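Long-range contact in epidermin leader peptide processing serine protease EpiP (Staphylococcus aureus subsp. aureus, PDB 3QFH), which probably cleaves the leader peptide from the precursor of the lantibiotic epidermin, acting as a subtilisin-like serine endopeptidase: residues T336-P341 with G431-Y436. Numbering follows the deposited sequence.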
ATOM      1  N   THR A 336      -8.387   0.517 -12.294  1.00 28.82           N
ATOM      2  CA  THR A 336      -9.140  -0.102 -11.201  1.00 27.59           C
ATOM      3  C   THR A 336      -9.445  -1.592 -11.463  1.00 27.70           C
ATOM      4  O   THR A 336      -9.995  -1.934 -12.511  1.00 26.01           O
ATOM      5  CB  THR A 336     -10.467   0.638 -11.008  1.00 28.22           C
ATOM      6  OG1 THR A 336     -10.200   2.030 -10.816  1.00 29.33           O
ATOM      7  CG2 THR A 336     -11.239   0.093  -9.821  1.00 25.40           C
ATOM      8  N   ASP A 337      -9.087  -2.453 -10.506  1.00 24.97           N
ATOM      9  CA  ASP A 337      -9.378  -3.893 -10.579  1.00 26.07           C
ATOM     10  C   ASP A 337     -10.576  -4.309  -9.724  1.00 25.92           C
ATOM     11  O   ASP A 337     -11.288  -5.280 -10.053  1.00 24.90           O
ATOM     12  CB  ASP A 337      -8.153  -4.686 -10.111  1.00 25.17           C
ATOM     13  CG  ASP A 337      -6.961  -4.508 -11.043  1.00 28.55           C
ATOM     14  OD1 ASP A 337      -7.131  -4.711 -12.260  1.00 33.84           O
ATOM     15  OD2 ASP A 337      -5.860  -4.166 -10.573  1.00 33.38           O
ATOM     16  N   ILE A 338     -10.787  -3.564  -8.638  1.00 25.08           N
ATOM     17  CA  ILE A 338     -11.792  -3.864  -7.656  1.00 24.74           C
ATOM     18  C   ILE A 338     -12.019  -2.637  -6.765  1.00 24.41           C
ATOM     19  O   ILE A 338     -11.209  -1.732  -6.716  1.00 23.84           O
ATOM     20  CB  ILE A 338     -11.300  -5.059  -6.791  1.00 25.25           C
ATOM     21  CG1 ILE A 338     -12.398  -5.610  -5.886  1.00 28.78           C
ATOM     22  CG2 ILE A 338     -10.090  -4.652  -5.978  1.00 26.49           C
ATOM     23  CD1 ILE A 338     -12.066  -6.989  -5.300  1.00 24.25           C
ATOM     24  N   ALA A 339     -13.128  -2.628  -6.047  1.00 24.33           N
ATOM     25  CA  ALA A 339     -13.417  -1.559  -5.123  1.00 24.56           C
ATOM     26  C   ALA A 339     -13.852  -2.122  -3.766  1.00 24.44           C
ATOM     27  O   ALA A 339     -14.451  -3.187  -3.683  1.00 24.92           O
ATOM     28  CB  ALA A 339     -14.503  -0.665  -5.699  1.00 24.71           C
ATOM     29  N   ALA A 340     -13.524  -1.414  -2.694  1.00 24.33           N
ATOM     30  CA  ALA A 340     -13.977  -1.795  -1.355  1.00 22.58           C
ATOM     31  C   ALA A 340     -14.376  -0.479  -0.662  1.00 22.67           C
ATOM     32  O   ALA A 340     -13.953   0.593  -1.104  1.00 22.38           O
ATOM     33  CB  ALA A 340     -12.883  -2.523  -0.592  1.00 21.36           C
ATOM     34  N   PRO A 341     -15.206  -0.547   0.393  1.00 23.44           N
ATOM     35  CA  PRO A 341     -15.640   0.677   1.114  1.00 24.35           C
ATOM     36  C   PRO A 341     -14.498   1.471   1.747  1.00 25.08           C
ATOM     37  O   PRO A 341     -13.693   0.932   2.539  1.00 22.35           O
ATOM     38  CB  PRO A 341     -16.548   0.124   2.210  1.00 26.39           C
ATOM     39  CG  PRO A 341     -17.045  -1.190   1.659  1.00 25.44           C
ATOM     40  CD  PRO A 341     -15.874  -1.749   0.923  1.00 23.79           C
ATOM     41  N   GLY A 431     -15.924  -5.021  -9.489  1.00 26.22           N
ATOM     42  CA  GLY A 431     -17.042  -4.698  -8.611  1.00 24.69           C
ATOM     43  C   GLY A 431     -16.616  -4.483  -7.184  1.00 24.86           C
ATOM     44  O   GLY A 431     -15.430  -4.533  -6.871  1.00 25.00           O
ATOM     45  N   GLU A 432     -17.598  -4.255  -6.312  1.00 26.80           N
ATOM     46  CA  GLU A 432     -17.325  -4.057  -4.899  1.00 27.26           C
ATOM     47  C   GLU A 432     -17.052  -5.413  -4.247  1.00 26.56           C
ATOM     48  O   GLU A 432     -17.727  -6.399  -4.519  1.00 26.50           O
ATOM     49  CB  GLU A 432     -18.502  -3.357  -4.205  1.00 29.31           C
ATOM     50  CG  GLU A 432     -18.176  -2.849  -2.801  1.00 32.41           C
ATOM     51  CD  GLU A 432     -19.352  -2.155  -2.130  1.00 40.81           C
ATOM     52  OE1 GLU A 432     -20.454  -2.753  -2.090  1.00 44.06           O
ATOM     53  OE2 GLU A 432     -19.161  -1.021  -1.617  1.00 43.09           O
ATOM     54  N   LEU A 433     -16.039  -5.439  -3.401  1.00 25.43           N
ATOM     55  CA  LEU A 433     -15.645  -6.621  -2.629  1.00 24.94           C
ATOM     56  C   LEU A 433     -16.836  -7.256  -1.873  1.00 25.24           C
ATOM     57  O   LEU A 433     -17.617  -6.538  -1.251  1.00 23.16           O
ATOM     58  CB  LEU A 433     -14.589  -6.164  -1.611  1.00 23.62           C
ATOM     59  CG  LEU A 433     -13.997  -7.182  -0.630  1.00 24.77           C
ATOM     60  CD1 LEU A 433     -13.313  -8.339  -1.351  1.00 26.38           C
ATOM     61  CD2 LEU A 433     -13.028  -6.465   0.319  1.00 21.45           C
ATOM     62  N   ASP A 434     -16.973  -8.585  -1.941  1.00 25.65           N
ATOM     63  CA  ASP A 434     -18.021  -9.320  -1.193  1.00 27.70           C
ATOM     64  C   ASP A 434     -17.364 -10.594  -0.620  1.00 27.67           C
ATOM     65  O   ASP A 434     -17.195 -11.610  -1.307  1.00 26.87           O
ATOM     66  CB  ASP A 434     -19.231  -9.658  -2.070  1.00 28.80           C
ATOM     67  CG  ASP A 434     -20.410 -10.276  -1.269  1.00 35.03           C
ATOM     68  OD1 ASP A 434     -21.556 -10.240  -1.804  1.00 44.04           O
ATOM     69  OD2 ASP A 434     -20.221 -10.781  -0.126  1.00 34.05           O
ATOM     70  N   VAL A 435     -16.967 -10.491   0.640  1.00 27.34           N
ATOM     71  CA  VAL A 435     -16.238 -11.546   1.326  1.00 27.06           C
ATOM     72  C   VAL A 435     -17.117 -12.752   1.572  1.00 28.58           C
ATOM     73  O   VAL A 435     -16.646 -13.898   1.520  1.00 27.57           O
ATOM     74  CB  VAL A 435     -15.607 -10.996   2.639  1.00 27.93           C
ATOM     75  CG1 VAL A 435     -14.947 -12.099   3.458  1.00 25.67           C
ATOM     76  CG2 VAL A 435     -14.614  -9.878   2.298  1.00 25.74           C
ATOM     77  N   TYR A 436     -18.405 -12.523   1.796  1.00 29.77           N
ATOM     78  CA  TYR A 436     -19.311 -13.653   2.004  1.00 30.51           C
ATOM     79  C   TYR A 436     -19.324 -14.541   0.757  1.00 30.51           C
ATOM     80  O   TYR A 436     -19.204 -15.780   0.857  1.00 28.21           O
ATOM     81  CB  TYR A 436     -20.703 -13.178   2.357  1.00 31.15           C
ATOM     82  CG  TYR A 436     -21.688 -14.285   2.559  1.00 32.13           C
ATOM     83  CD1 TYR A 436     -21.798 -14.921   3.790  1.00 34.04           C
ATOM     84  CD2 TYR A 436     -22.543 -14.671   1.534  1.00 36.92           C
ATOM     85  CE1 TYR A 436     -22.714 -15.938   3.993  1.00 36.34           C
ATOM     86  CE2 TYR A 436     -23.463 -15.696   1.720  1.00 40.02           C
ATOM     87  CZ  TYR A 436     -23.546 -16.320   2.955  1.00 39.18           C
ATOM     88  OH  TYR A 436     -24.456 -17.320   3.149  1.00 42.62           O
TER
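Ala339, in the strand 338-341 at one edge of the seven-stranded parallel sheet, is bridged to Glu432 by two backbone hydrogen bonds, Ala339 N to Gly431 O at 3.1 Å and Leu433 N to Ala339 O at 2.8 Å. The two segments run parallel, and this is a single bridge. The two bonds differ in shape: the N-H of Ala339 comes from above the carbonyl plane of Gly431, 38° out of it, whereas the N-H of Leu433 lies nearly on the line of the Ala339 C=O bond. Glu432 CA adds a C-H...O contact to Ala339 O at 3.2 Å. On the face of the bridge where Ala340 CB lies, Leu433 turns its side chain toward the strand; with CG anti to the backbone N (chi1 179°), its CD2 branch reaches Ala340 CB at 4.0 Å. The other branch, CD1, is a looser neighbour of Ile338 CD1, while Ile338 CG1 lies 3.4 Å from Gly431 O. Helices 382-400 and 406-416 close over this apolar group, through Ala385 beside Ala340 and Leu413 beside both Ile338 and Leu433. Glu432 leads off differently, its extended chain passing the Ala339 carbonyl and crossing the ring of Pro341 at about a right angle, with OE2 3.9 Å from Pro341 CG. Its carboxylate is buried but gripped at both oxygens, OE2 by the hydroxyl of Thr319 and OE1 by that of Ser323. Taken together, the contact joins the segment leading into the C-terminal helix 435-439 to the edge of the subtilisin-like core: the bridge occupies both backbone polar atoms of Ala339, Leu433 packs against Ala340 and Ile338 on one face, and the hydroxyls of Thr319 and Ser323 probably compensate for the burial of the carboxylate.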